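Uncharacterized protein (Legionella longbeachae NSW150, PDB 4JZA) is a Legionella phosphoinositide phosphatase that probably removes the 3-phosphate from phosphatidylinositol 3-phosphate and so may act on host lipid metabolism. Local coordinates at residues D647-A650 / A651-N654; D40-R43 / S44-R47; I619-P622 / E623-P627; M601-H604 / Q605-H608. One frame throughout, in Å; residues are numbered along the deposited sequence.

Interaction 1 (D647-A650 / A651-N654); sequences DDRA and ATDN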
loop_
_atom_site.group_PDB
_atom_site.type_symbol
_atom_site.label_atom_id
_atom_site.label_comp_id
_atom_site.label_asym_id
_atom_site.label_seq_id
_atom_site.Cartn_x
_atom_site.Cartn_y
_atom_site.Cartn_z
ATOM N N ASP A 647 11.283 10.729 -12.715
ATOM C CA ASP A 647 11.310 10.552 -11.269
ATOM C C ASP A 647 9.896 10.415 -10.714
ATOM O O ASP A 647 9.651 9.556 -9.886
ATOM C CB ASP A 647 12.079 11.686 -10.568
ATOM C CG ASP A 647 13.605 11.575 -10.793
ATOM O OD1 ASP A 647 13.949 10.523 -11.344
ATOM O OD2 ASP A 647 14.423 12.499 -10.486
ATOM N N ASP A 648 8.957 11.211 -11.216
ATOM C CA ASP A 648 7.596 11.194 -10.716
ATOM C C ASP A 648 6.868 9.935 -11.158
ATOM O O ASP A 648 6.071 9.379 -10.416
ATOM C CB ASP A 648 6.901 12.465 -11.171
ATOM C CG ASP A 648 5.444 12.529 -10.792
ATOM O OD1 ASP A 648 5.092 12.942 -9.681
ATOM O OD2 ASP A 648 4.633 12.227 -11.673
ATOM N N ARG A 649 7.177 9.459 -12.350
ATOM C CA ARG A 649 6.635 8.205 -12.855
ATOM C C ARG A 649 7.098 7.065 -11.961
ATOM O O ARG A 649 6.294 6.175 -11.576
ATOM C CB ARG A 649 7.113 7.996 -14.323
ATOM C CG ARG A 649 6.626 6.781 -15.150
ATOM C CD ARG A 649 5.126 6.719 -15.286
ATOM N NE ARG A 649 4.561 6.045 -14.131
ATOM C CZ ARG A 649 3.282 5.754 -13.933
ATOM N NH1 ARG A 649 2.354 6.052 -14.834
ATOM N NH2 ARG A 649 2.946 5.144 -12.806
ATOM N N ALA A 650 8.383 7.060 -11.618
ATOM C CA ALA A 650 8.898 5.926 -10.834
ATOM C C ALA A 650 8.317 5.970 -9.403
ATOM O O ALA A 650 8.022 4.946 -8.841
ATOM C CB ALA A 650 10.400 5.885 -10.827
ATOM N N ALA A 651 8.055 7.159 -8.866
ATOM C CA ALA A 651 7.419 7.269 -7.564
ATOM C C ALA A 651 5.998 6.755 -7.635
ATOM O O ALA A 651 5.548 6.030 -6.761
ATOM C CB ALA A 651 7.399 8.711 -7.127
ATOM N N THR A 652 5.272 7.152 -8.672
ATOM C CA THR A 652 3.858 6.851 -8.750
ATOM C C THR A 652 3.574 5.335 -8.788
ATOM O O THR A 652 2.489 4.906 -8.351
ATOM C CB THR A 652 3.250 7.553 -9.960
ATOM O OG1 THR A 652 3.301 8.966 -9.759
ATOM C CG2 THR A 652 1.832 7.138 -10.133
ATOM N N ASP A 653 4.562 4.579 -9.293
ATOM C CA ASP A 653 4.554 3.108 -9.383
ATOM C C ASP A 653 4.522 2.370 -8.042
ATOM O O ASP A 653 4.542 1.145 -8.032
ATOM C CB ASP A 653 5.829 2.575 -10.096
ATOM C CG ASP A 653 5.843 2.796 -11.643
ATOM O OD1 ASP A 653 4.809 3.221 -12.255
ATOM O OD2 ASP A 653 6.939 2.534 -12.236
ATOM N N ASN A 654 4.512 3.064 -6.911
ATOM C CA ASN A 654 4.565 2.390 -5.651
ATOM C C ASN A 654 3.233 1.773 -5.337
ATOM O O ASN A 654 3.184 0.711 -4.720
ATOM C CB ASN A 654 4.943 3.331 -4.548
ATOM C CG ASN A 654 3.892 4.370 -4.320
ATOM O OD1 ASN A 654 3.377 4.942 -5.259
ATOM N ND2 ASN A 654 3.578 4.628 -3.105
#
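Arg649 and Asp653 form an i to i+4 salt bridge at the C-terminal end of helix 643-652, in a mostly buried part of the fold. Asp653 is the first residue past the helix. Arg649 NH2 lies 2.7 Å from Asp653 OD1. The N-H is poorly aimed, at 123°, so the hydrogen bond within this pair is weak. The guanidinium and carboxylate planes are 31° apart. Arg649 CG points away from the backbone N (chi1 -177°). The chain then bends at chi2 and chi3, which brings the guanidinium round to the next turn. NH2 also lies 3.5 Å from Thr652 CG2. Both charged groups have further partners: His99 of helix 95-116 bonds to Asp653 OD1, and Arg649 NH2 also gives to Asn658 O.

Asp648 O is gripped twice by one residue. Thr652 N and Thr652 OG1 each lie 2.9 Å from Asp648 O, from opposite faces of the carbonyl plane. Lys620 NZ is a second partner of OG1. Asp653 N bonds to Arg649 O at 3.3 Å. Both features are common in alpha-helices: a threonine hydroxyl bonded to the carbonyl four residues back, and an i to i+4 ion pair, here at the C-terminal end.

Interaction 2 (D40-R43 / S44-R47); sequences DYHR and SFAR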
loop_
_atom_site.group_PDB
_atom_site.type_symbol
_atom_site.label_atom_id
_atom_site.label_comp_id
_atom_site.label_asym_id
_atom_site.label_seq_id
_atom_site.Cartn_x
_atom_site.Cartn_y
_atom_site.Cartn_z
ATOM N N ASP A 40 19.271 4.462 -13.621
ATOM C CA ASP A 40 19.144 3.181 -14.323
ATOM C C ASP A 40 17.692 2.679 -14.258
ATOM O O ASP A 40 17.283 2.001 -13.307
ATOM C CB ASP A 40 20.097 2.164 -13.697
ATOM C CG ASP A 40 20.114 0.860 -14.442
ATOM O OD1 ASP A 40 19.276 0.672 -15.356
ATOM O OD2 ASP A 40 20.984 0.034 -14.111
ATOM N N TYR A 41 16.897 3.010 -15.261
ATOM C CA TYR A 41 15.485 2.661 -15.179
ATOM C C TYR A 41 15.252 1.153 -15.416
ATOM O O TYR A 41 14.304 0.591 -14.890
ATOM C CB TYR A 41 14.612 3.628 -16.016
ATOM C CG TYR A 41 14.373 4.964 -15.276
ATOM C CD1 TYR A 41 13.679 4.997 -14.031
ATOM C CD2 TYR A 41 14.880 6.193 -15.775
ATOM C CE1 TYR A 41 13.476 6.197 -13.336
ATOM C CE2 TYR A 41 14.680 7.385 -15.078
ATOM C CZ TYR A 41 13.978 7.378 -13.868
ATOM O OH TYR A 41 13.777 8.550 -13.183
ATOM N N HIS A 42 16.142 0.483 -16.141
ATOM C CA HIS A 42 16.080 -0.972 -16.198
ATOM C C HIS A 42 16.188 -1.634 -14.824
ATOM O O HIS A 42 15.508 -2.617 -14.546
ATOM C CB HIS A 42 17.099 -1.593 -17.161
ATOM C CG HIS A 42 16.930 -3.073 -17.289
ATOM N ND1 HIS A 42 17.576 -3.978 -16.456
ATOM C CD2 HIS A 42 16.082 -3.802 -18.060
ATOM C CE1 HIS A 42 17.167 -5.203 -16.749
ATOM N NE2 HIS A 42 16.251 -5.121 -17.710
ATOM N N ARG A 43 17.006 -1.088 -13.953
ATOM C CA ARG A 43 17.089 -1.602 -12.574
ATOM C C ARG A 43 15.739 -1.452 -11.858
ATOM O O ARG A 43 15.246 -2.406 -11.292
ATOM C CB ARG A 43 18.210 -0.903 -11.756
ATOM C CG ARG A 43 18.479 -1.606 -10.406
ATOM C CD ARG A 43 19.591 -0.981 -9.562
ATOM N NE ARG A 43 19.056 0.015 -8.642
ATOM C CZ ARG A 43 19.011 -0.112 -7.323
ATOM N NH1 ARG A 43 19.460 -1.199 -6.709
ATOM N NH2 ARG A 43 18.505 0.855 -6.600
ATOM N N SER A 44 15.132 -0.275 -11.918
ATOM C CA SER A 44 13.864 -0.040 -11.222
ATOM C C SER A 44 12.762 -0.961 -11.750
ATOM O O SER A 44 11.897 -1.431 -11.003
ATOM C CB SER A 44 13.468 1.449 -11.256
ATOM O OG SER A 44 14.409 2.213 -10.454
ATOM N N PHE A 45 12.858 -1.276 -13.027
ATOM C CA PHE A 45 11.909 -2.173 -13.674
ATOM C C PHE A 45 12.029 -3.620 -13.164
ATOM O O PHE A 45 11.055 -4.247 -12.764
ATOM C CB PHE A 45 12.094 -2.087 -15.190
ATOM C CG PHE A 45 11.432 -3.170 -15.921
ATOM C CD1 PHE A 45 10.103 -3.089 -16.207
ATOM C CD2 PHE A 45 12.140 -4.279 -16.300
ATOM C CE1 PHE A 45 9.476 -4.113 -16.854
ATOM C CE2 PHE A 45 11.527 -5.300 -16.948
ATOM C CZ PHE A 45 10.194 -5.208 -17.213
ATOM N N ALA A 46 13.224 -4.151 -13.167
ATOM C CA ALA A 46 13.415 -5.468 -12.604
ATOM C C ALA A 46 13.037 -5.517 -11.113
ATOM O O ALA A 46 12.544 -6.524 -10.630
ATOM C CB ALA A 46 14.867 -5.888 -12.781
ATOM N N ARG A 47 13.295 -4.447 -10.364
ATOM C CA ARG A 47 13.004 -4.491 -8.929
ATOM C C ARG A 47 11.528 -4.580 -8.748
ATOM O O ARG A 47 11.085 -5.347 -7.905
ATOM C CB ARG A 47 13.577 -3.318 -8.100
ATOM C CG ARG A 47 15.083 -3.285 -7.990
ATOM C CD ARG A 47 15.568 -2.068 -7.182
ATOM N NE ARG A 47 15.823 -2.584 -5.850
ATOM C CZ ARG A 47 15.390 -2.070 -4.698
ATOM N NH1 ARG A 47 14.719 -0.918 -4.599
ATOM N NH2 ARG A 47 15.671 -2.722 -3.596
#
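Arg43 and Arg47 lie side by side, one turn apart at the start of helix 41-62, and point the same way. The CD methylene of Arg47 sits over the centre of the Arg43 guanidinium, 4.0 Å from Arg43 CZ. The two guanidinium planes are only 6° apart. Arg43 NH1 and Arg47 NE are also 4.0 Å apart. Each arginine has an acid of its own, which probably offsets the likeness of charge: Glu607 takes Arg43 NH2 and Glu617 takes Arg47 NH1. Ser44 OG is hydrogen-bonded to the other carboxylate oxygen of Glu617.

Asp40 is the N-cap of the helix. Its OD1 accepts from Arg43 N at 3.2 Å, with an N-H angle of 154°, and is met from well above the carboxylate plane. Arg43 N is thus held by Asp40 OD1, with a further weak bond to Asp40 O. Asp40 O also takes a weak bond from Ser44 N. Regular helix bonding follows. Phe45 N gives to Tyr41 O at 3.0 Å, Ala46 N to His42 O at 3.1 Å, and Arg47 N to Arg43 O at 3.0 Å.

Phe45 carries the apolar side. A chi1 of 166° swings its ring away from the main-chain nitrogen, and the ring packs on Leu98 and Leu102 of helix 95-116. His42 O lies at the edge of this ring. Tyr41 OH makes a weak hydrogen bond with Arg603.

Interaction 3 (I619-P622 / E623-P627); sequences IKTP and EWYLP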
loop_
_atom_site.group_PDB
_atom_site.type_symbol
_atom_site.label_atom_id
_atom_site.label_comp_id
_atom_site.label_asym_id
_atom_site.label_seq_id
_atom_site.Cartn_x
_atom_site.Cartn_y
_atom_site.Cartn_z
ATOM N N ILE A 619 10.962 10.470 -6.934
ATOM C CA ILE A 619 10.380 11.462 -6.076
ATOM C C ILE A 619 9.126 12.023 -6.736
ATOM O O ILE A 619 9.082 12.294 -7.912
ATOM C CB ILE A 619 11.371 12.625 -5.865
ATOM C CG1 ILE A 619 12.666 12.147 -5.181
ATOM C CG2 ILE A 619 10.752 13.782 -5.060
ATOM C CD1 ILE A 619 12.421 11.466 -3.863
ATOM N N LYS A 620 8.121 12.280 -5.946
ATOM C CA LYS A 620 6.886 12.816 -6.438
ATOM C C LYS A 620 7.039 14.244 -6.892
ATOM O O LYS A 620 7.591 15.069 -6.168
ATOM C CB LYS A 620 5.857 12.756 -5.323
ATOM C CG LYS A 620 4.464 12.399 -5.780
ATOM C CD LYS A 620 4.361 10.944 -6.248
ATOM C CE LYS A 620 3.067 10.743 -7.038
ATOM N NZ LYS A 620 2.898 11.562 -8.281
ATOM N N THR A 621 6.588 14.518 -8.114
ATOM C CA THR A 621 6.310 15.869 -8.577
ATOM C C THR A 621 7.468 16.854 -8.319
ATOM O O THR A 621 7.278 17.910 -7.787
ATOM C CB THR A 621 4.935 16.236 -7.945
ATOM O OG1 THR A 621 3.906 15.924 -8.865
ATOM C CG2 THR A 621 4.766 17.559 -7.722
ATOM N N PRO A 622 8.706 16.508 -8.710
ATOM C CA PRO A 622 9.817 17.395 -8.379
ATOM C C PRO A 622 9.707 18.800 -8.957
ATOM O O PRO A 622 10.115 19.762 -8.312
ATOM C CB PRO A 622 11.032 16.692 -9.005
ATOM C CG PRO A 622 10.619 15.279 -9.207
ATOM C CD PRO A 622 9.166 15.355 -9.504
ATOM N N GLU A 623 9.209 18.900 -10.185
ATOM C CA GLU A 623 9.099 20.185 -10.878
ATOM C C GLU A 623 8.067 21.097 -10.201
ATOM O O GLU A 623 8.083 22.307 -10.405
ATOM C CB GLU A 623 8.778 20.007 -12.374
ATOM C CG GLU A 623 9.993 19.660 -13.228
ATOM C CD GLU A 623 9.669 19.151 -14.638
ATOM O OE1 GLU A 623 8.575 18.613 -14.851
ATOM O OE2 GLU A 623 10.528 19.244 -15.543
ATOM N N TRP A 624 7.198 20.561 -9.359
ATOM C CA TRP A 624 6.340 21.456 -8.609
ATOM C C TRP A 624 7.032 22.009 -7.381
ATOM O O TRP A 624 6.868 23.169 -7.089
ATOM C CB TRP A 624 5.057 20.778 -8.180
ATOM C CG TRP A 624 4.223 21.637 -7.345
ATOM C CD1 TRP A 624 3.818 21.391 -6.088
ATOM C CD2 TRP A 624 3.681 22.904 -7.704
ATOM N NE1 TRP A 624 3.044 22.428 -5.620
ATOM C CE2 TRP A 624 2.941 23.364 -6.604
ATOM C CE3 TRP A 624 3.735 23.689 -8.862
ATOM C CZ2 TRP A 624 2.289 24.570 -6.608
ATOM C CZ3 TRP A 624 3.088 24.874 -8.872
ATOM C CH2 TRP A 624 2.383 25.326 -7.741
ATOM N N TYR A 625 7.784 21.160 -6.675
ATOM C CA TYR A 625 8.366 21.472 -5.343
ATOM C C TYR A 625 9.746 22.156 -5.420
ATOM O O TYR A 625 10.206 22.814 -4.431
ATOM C CB TYR A 625 8.473 20.187 -4.494
ATOM C CG TYR A 625 7.141 19.609 -4.160
ATOM C CD1 TYR A 625 6.227 20.343 -3.420
ATOM C CD2 TYR A 625 6.744 18.336 -4.608
ATOM C CE1 TYR A 625 4.967 19.854 -3.132
ATOM C CE2 TYR A 625 5.482 17.811 -4.295
ATOM C CZ TYR A 625 4.583 18.594 -3.556
ATOM O OH TYR A 625 3.301 18.175 -3.200
ATOM N N LEU A 626 10.426 21.969 -6.559
ATOM C CA LEU A 626 11.763 22.510 -6.740
ATOM C C LEU A 626 11.610 23.834 -7.388
ATOM O O LEU A 626 10.736 24.024 -8.195
ATOM C CB LEU A 626 12.621 21.618 -7.638
ATOM C CG LEU A 626 13.112 20.262 -7.102
ATOM C CD1 LEU A 626 13.793 19.445 -8.193
ATOM C CD2 LEU A 626 14.075 20.470 -5.948
ATOM N N PRO A 627 12.465 24.763 -7.052
ATOM C CA PRO A 627 12.633 26.038 -7.740
ATOM C C PRO A 627 13.109 25.870 -9.186
ATOM O O PRO A 627 13.816 24.920 -9.493
ATOM C CB PRO A 627 13.736 26.704 -6.921
ATOM C CG PRO A 627 13.582 26.148 -5.531
ATOM C CD PRO A 627 13.133 24.737 -5.735
#
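Thr621, with left-handed backbone angles (phi 50°, psi 51°), is at the N-cap position of the short helix 622-625, where its O accepts from Trp624 N at 3.1 Å and weakly from Tyr625 N, and Pro622 O takes Leu626 N at 2.8 Å, almost in line with the carbonyl bond.

The methyl CG2 of Thr621 meets both aromatic residues. CG2 is roughly anti to the Thr621 N and so lies against both. It lies beside CB of Trp624 and 3.5 Å from CE2 of Tyr625. The Tyr625 ring comes to the methyl at a slant. Lys620 O sits at the edge of that ring, 3.7 Å from Tyr625 CD2. CD1 of Trp624 rests over one face of the Tyr625 ring, offset toward its rim. Elsewhere in the turn, Pro622 CB meets Leu626 CD1 at 4.0 Å. Pro622 stands in the first helical position, where a missing N-H costs no helix bond.

The polar ends bind other parts of the chain. Lys620 NZ forms salt bridges with Asp648 and Asp433. Glu623 pairs with Arg635 and Lys645. Trp624 NE1 gives to Tyr468 O, and its ring stacks on Tyr468. Thr621 N is hydrogen-bonded to Asp648 OD1. The turn is thus shaped by its own main-chain bonds and apolar contacts, while Asp648 fixes its start and its charged groups are engaged by other parts of the chain.

Interaction 4 (M601-H604 / Q605-H608); sequences MSRH and QHEH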
loop_
_atom_site.group_PDB
_atom_site.type_symbol
_atom_site.label_atom_id
_atom_site.label_comp_id
_atom_site.label_asym_id
_atom_site.label_seq_id
_atom_site.Cartn_x
_atom_site.Cartn_y
_atom_site.Cartn_z
HETATM N N MSE A 601 20.747 14.326 -7.450
HETATM C CA MSE A 601 21.205 13.304 -8.414
HETATM C C MSE A 601 21.978 12.142 -7.827
HETATM O O MSE A 601 22.192 11.184 -8.491
HETATM C CB MSE A 601 22.051 13.953 -9.474
HETATM C CG MSE A 601 21.165 14.888 -10.316
HETATM SE SE MSE A 601 22.152 15.946 -11.655
HETATM C CE MSE A 601 22.943 14.425 -12.612
ATOM N N SER A 602 22.419 12.207 -6.583
ATOM C CA SER A 602 23.024 11.043 -5.962
ATOM C C SER A 602 21.971 9.956 -5.885
ATOM O O SER A 602 22.283 8.728 -5.901
ATOM C CB SER A 602 23.539 11.371 -4.565
ATOM O OG SER A 602 22.485 11.718 -3.690
ATOM N N ARG A 603 20.725 10.434 -5.774
ATOM C CA ARG A 603 19.538 9.578 -5.753
ATOM C C ARG A 603 19.432 8.861 -4.443
ATOM O O ARG A 603 18.717 7.886 -4.335
ATOM C CB ARG A 603 19.536 8.538 -6.876
ATOM C CG ARG A 603 19.515 9.128 -8.277
ATOM C CD ARG A 603 18.975 8.143 -9.298
ATOM N NE ARG A 603 17.942 8.874 -9.981
ATOM C CZ ARG A 603 16.677 8.518 -10.094
ATOM N NH1 ARG A 603 16.229 7.348 -9.658
ATOM N NH2 ARG A 603 15.859 9.350 -10.681
ATOM N N HIS A 604 20.158 9.318 -3.446
ATOM C CA HIS A 604 20.015 8.716 -2.159
ATOM C C HIS A 604 18.540 8.709 -1.678
ATOM O O HIS A 604 18.028 7.681 -1.276
ATOM C CB HIS A 604 20.862 9.463 -1.177
ATOM C CG HIS A 604 20.628 9.061 0.239
ATOM N ND1 HIS A 604 21.219 7.951 0.792
ATOM C CD2 HIS A 604 19.880 9.628 1.220
ATOM C CE1 HIS A 604 20.794 7.805 2.036
ATOM N NE2 HIS A 604 19.986 8.811 2.323
ATOM N N GLN A 605 17.858 9.846 -1.699
ATOM C CA GLN A 605 16.469 9.883 -1.256
ATOM C C GLN A 605 15.569 9.051 -2.148
ATOM O O GLN A 605 14.554 8.533 -1.699
ATOM C CB GLN A 605 15.933 11.322 -1.283
ATOM C CG GLN A 605 16.574 12.252 -0.262
ATOM C CD GLN A 605 16.388 11.773 1.166
ATOM O OE1 GLN A 605 15.505 10.987 1.447
ATOM N NE2 GLN A 605 17.216 12.254 2.067
ATOM N N HIS A 606 15.902 8.948 -3.421
ATOM C CA HIS A 606 15.060 8.221 -4.343
ATOM C C HIS A 606 15.050 6.762 -3.923
ATOM O O HIS A 606 13.991 6.088 -3.946
ATOM C CB HIS A 606 15.568 8.306 -5.787
ATOM C CG HIS A 606 15.548 9.685 -6.390
ATOM N ND1 HIS A 606 16.141 10.778 -5.797
ATOM C CD2 HIS A 606 15.117 10.109 -7.599
ATOM C CE1 HIS A 606 16.030 11.823 -6.593
ATOM N NE2 HIS A 606 15.432 11.439 -7.701
ATOM N N GLU A 607 16.233 6.276 -3.555
ATOM C CA GLU A 607 16.425 4.906 -3.122
ATOM C C GLU A 607 15.711 4.610 -1.827
ATOM O O GLU A 607 15.100 3.529 -1.643
ATOM C CB GLU A 607 17.907 4.604 -2.973
ATOM C CG GLU A 607 18.595 4.654 -4.314
ATOM C CD GLU A 607 18.260 3.441 -5.172
ATOM O OE1 GLU A 607 18.264 3.570 -6.455
ATOM O OE2 GLU A 607 18.002 2.354 -4.554
ATOM N N HIS A 608 15.767 5.568 -0.931
ATOM C CA HIS A 608 15.074 5.438 0.349
ATOM C C HIS A 608 13.586 5.274 0.105
ATOM O O HIS A 608 13.004 4.320 0.576
ATOM C CB HIS A 608 15.364 6.636 1.244
ATOM C CG HIS A 608 14.979 6.427 2.660
ATOM N ND1 HIS A 608 13.909 7.067 3.241
ATOM C CD2 HIS A 608 15.517 5.643 3.619
ATOM C CE1 HIS A 608 13.815 6.701 4.505
ATOM N NE2 HIS A 608 14.779 5.833 4.758
#
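Arg603 and His606 cross obliquely, three residues apart, with the guanidinium and imidazole planes 50° from each other. CD2 of His606 lies over one face of the guanidinium, offset toward its rim, 3.3 Å from Arg603 CZ. In return, the aliphatic CG of Arg603 lies over a face of the imidazole. The Arg603 chain bends at chi3, which brings the guanidinium alongside His606, its face toward CD2. Both groups then turn to one carboxylate: Arg603 NH2 forms a salt bridge with Asp647 OD1, and His606 NE2 is hydrogen-bonded to Asp647 OD2.

His604 and Gln605 meet differently. Their ring and amide planes are nearly perpendicular, at 89°. Gln605 NE2 lies in the plane of the His604 ring, at its edge, 3.8 Å from His604 CD2.

Arg603, with positive phi (73°), is the residue between helix 587-602 and helix 604-612, at the N-cap of the second. Its O accepts from Glu607 N at 3.1 Å, and His608 N gives to His604 O at 3.1 Å. His604 reaches strands 144-150 and 159-166 of the main sheet, hydrogen-bonded to Thr147 and Asp164. Gln605 is hydrogen-bonded to Arg374 and packs on helix 556-574.

Along the chain the order is interaction 2, then 4, 3 and 1, with no overlap. Interaction 2 is near the N-terminus, whereas the other three fall between residues 601 and 654. The centre of interaction 1 lies about 12 Å from those of interactions 2 and 3, and about 13 Å from that of interaction 4. Interaction 1 touches all three. Interactions 2 and 4 also meet. Interactions 3 and 4, on consecutive helices with centres about 14 Å apart, touch through Ile619 and His606. Interactions 2 and 3 do not touch; their nearest atoms are about 7 Å apart. Helix 643-652 thus joins helices 41-62, 604-612 and 622-625, tying an early helix to much later ones.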